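Probable glutathione S-transferase (Bordetella bronchiseptica RB50, PDB 3H1N) probably transfers glutathione to electrophilic substrates, as glutathione S-transferases do, and is assembled from two copies of the chain. Local coordinates at residues B[168-171]-B[176-179]. Numbering follows the deposited sequence.
Sequences LDRP and TDMG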
ATOM      1  N   LEU B 168      15.817  -9.668   7.697  1.00 12.28           N
ATOM      2  CA  LEU B 168      16.553 -10.883   7.315  1.00 13.00           C
ATOM      3  C   LEU B 168      17.441 -11.479   8.414  1.00 13.37           C
ATOM      4  O   LEU B 168      18.104 -12.491   8.184  1.00 13.43           O
ATOM      5  CB  LEU B 168      17.422 -10.612   6.076  1.00 12.94           C
ATOM      6  CG  LEU B 168      16.667 -10.393   4.765  1.00 12.67           C
ATOM      7  CD1 LEU B 168      17.550  -9.729   3.705  1.00 10.30           C
ATOM      8  CD2 LEU B 168      16.100 -11.712   4.261  1.00 12.34           C
ATOM      9  N   ASP B 169      17.472 -10.863   9.593  1.00 13.72           N
ATOM     10  CA  ASP B 169      18.286 -11.382  10.705  1.00 14.62           C
ATOM     11  C   ASP B 169      17.570 -12.539  11.423  1.00 14.62           C
ATOM     12  O   ASP B 169      17.040 -12.381  12.536  1.00 14.48           O
ATOM     13  CB  ASP B 169      18.649 -10.252  11.677  1.00 15.01           C
ATOM     14  CG  ASP B 169      19.679 -10.669  12.717  1.00 16.64           C
ATOM     15  OD1 ASP B 169      20.395 -11.677  12.509  1.00 17.55           O
ATOM     16  OD2 ASP B 169      19.771  -9.969  13.746  1.00 18.75           O
ATOM     17  N   ARG B 170      17.556 -13.689  10.752  1.00 14.26           N
ATOM     18  CA  ARG B 170      16.929 -14.924  11.233  1.00 14.45           C
ATOM     19  C   ARG B 170      17.617 -16.074  10.508  1.00 14.57           C
ATOM     20  O   ARG B 170      18.175 -15.858   9.433  1.00 14.34           O
ATOM     21  CB  ARG B 170      15.442 -14.931  10.895  1.00 14.59           C
ATOM     22  CG  ARG B 170      15.144 -14.978   9.387  1.00 14.29           C
ATOM     23  CD  ARG B 170      13.665 -14.720   9.091  1.00 14.80           C
ATOM     24  NE  ARG B 170      13.286 -13.350   9.421  1.00 14.53           N
ATOM     25  CZ  ARG B 170      12.323 -13.014  10.274  1.00 14.22           C
ATOM     26  NH1 ARG B 170      11.613 -13.948  10.888  1.00 14.09           N
ATOM     27  NH2 ARG B 170      12.064 -11.737  10.501  1.00 14.09           N
ATOM     28  N   PRO B 171      17.575 -17.300  11.072  1.00 14.87           N
ATOM     29  CA  PRO B 171      18.220 -18.385  10.326  1.00 14.71           C
ATOM     30  C   PRO B 171      17.459 -18.720   9.042  1.00 14.62           C
ATOM     31  O   PRO B 171      16.247 -18.491   8.958  1.00 14.83           O
ATOM     32  CB  PRO B 171      18.179 -19.569  11.303  1.00 14.73           C
ATOM     33  CG  PRO B 171      17.112 -19.249  12.276  1.00 15.13           C
ATOM     34  CD  PRO B 171      17.068 -17.750  12.386  1.00 14.35           C
ATOM     35  N   THR B 176      11.256 -15.013   5.888  1.00 12.36           N
ATOM     36  CA  THR B 176      10.337 -15.734   6.787  1.00 13.67           C
ATOM     37  C   THR B 176      10.985 -16.982   7.379  1.00 15.14           C
ATOM     38  O   THR B 176      12.100 -17.361   6.999  1.00 14.37           O
ATOM     39  CB  THR B 176       9.022 -16.146   6.063  1.00 13.56           C
ATOM     40  OG1 THR B 176       9.262 -17.288   5.229  1.00 13.56           O
ATOM     41  CG2 THR B 176       8.506 -15.003   5.215  1.00 13.09           C
ATOM     42  N   ASP B 177      10.278 -17.629   8.301  1.00 16.82           N
ATOM     43  CA  ASP B 177      10.785 -18.849   8.933  1.00 18.98           C
ATOM     44  C   ASP B 177      10.189 -20.098   8.278  1.00 19.56           C
ATOM     45  O   ASP B 177      10.382 -21.211   8.765  1.00 19.98           O
ATOM     46  CB  ASP B 177      10.500 -18.822  10.444  1.00 19.47           C
ATOM     47  CG  ASP B 177      10.949 -17.518  11.103  1.00 22.19           C
ATOM     48  OD1 ASP B 177      12.179 -17.287  11.227  1.00 23.64           O
ATOM     49  OD2 ASP B 177      10.067 -16.712  11.491  1.00 25.22           O
HETATM   50  N   MSE B 178       9.490 -19.897   7.159  1.00 20.12           N
HETATM   51  CA  MSE B 178       8.749 -20.967   6.473  1.00 20.58           C
HETATM   52  C   MSE B 178       9.627 -22.077   5.881  1.00 20.52           C
HETATM   53  O   MSE B 178       9.145 -23.193   5.659  1.00 21.36           O
HETATM   54  CB  MSE B 178       7.768 -20.392   5.420  1.00 20.61           C
HETATM   55  CG  MSE B 178       8.384 -19.957   4.094  1.00 21.03           C
HETATM   56 SE   MSE B 178       7.092 -19.237   2.786  0.70 22.74          SE
HETATM   57  CE  MSE B 178       6.117 -20.905   2.573  1.00 22.93           C
ATOM     58  N   GLY B 179      10.903 -21.781   5.645  1.00 20.17           N
ATOM     59  CA  GLY B 179      11.840 -22.762   5.111  1.00 19.52           C
ATOM     60  C   GLY B 179      12.049 -22.727   3.607  1.00 19.13           C
ATOM     61  O   GLY B 179      12.639 -23.654   3.043  1.00 19.26           O
TER
HETATM   62  O   HOH W   1      14.717 -17.801   6.507  1.00 22.71           O
HETATM   63  O   HOH W   2      14.125 -18.767  10.353  1.00 22.88           O
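R170 reaches over to D177 and meets its carboxylate with a single nitrogen, NH1, so the salt bridge is one-pronged at the arginine end. NH1 lies 3.2 Å from D177 OD2, which sits at the guanidinium edge close to its plane; the accompanying hydrogen bond to D177 OD1 is weak, at 3.4 Å. The two side chains cross at about a right angle, and the guanidinium and carboxylate planes are turned 48° apart, far from the coplanar pairing of a two-pronged salt bridge. The chain bends at chi3 (67°), so NE turns off from D177 and the guanidinium brings NH1 back to the carboxylate; one atom earlier, R170 CD lies 3.7 Å from T176 O.

The other two guanidinium nitrogens have partners outside the pair: NE bonds to A167 O, and NH2 to D68 O of the second subunit. Together these bonds should fix the guanidinium's rotation. Two waters fill in beside the salt bridge. One joins P171 O to D177 OD1, 2.6 Å from each, and the other links P171 O with T176 O. T176 OG1 accepts from M178 N at 3.3 Å, an ST turn that shapes the chain around D177.

Both segments lie in the connection between helices 142-167 and 183-198 of the C-terminal domain, where R170 packs on W110 and T176 on V111, both of helix 105-127, beside the dimer partner.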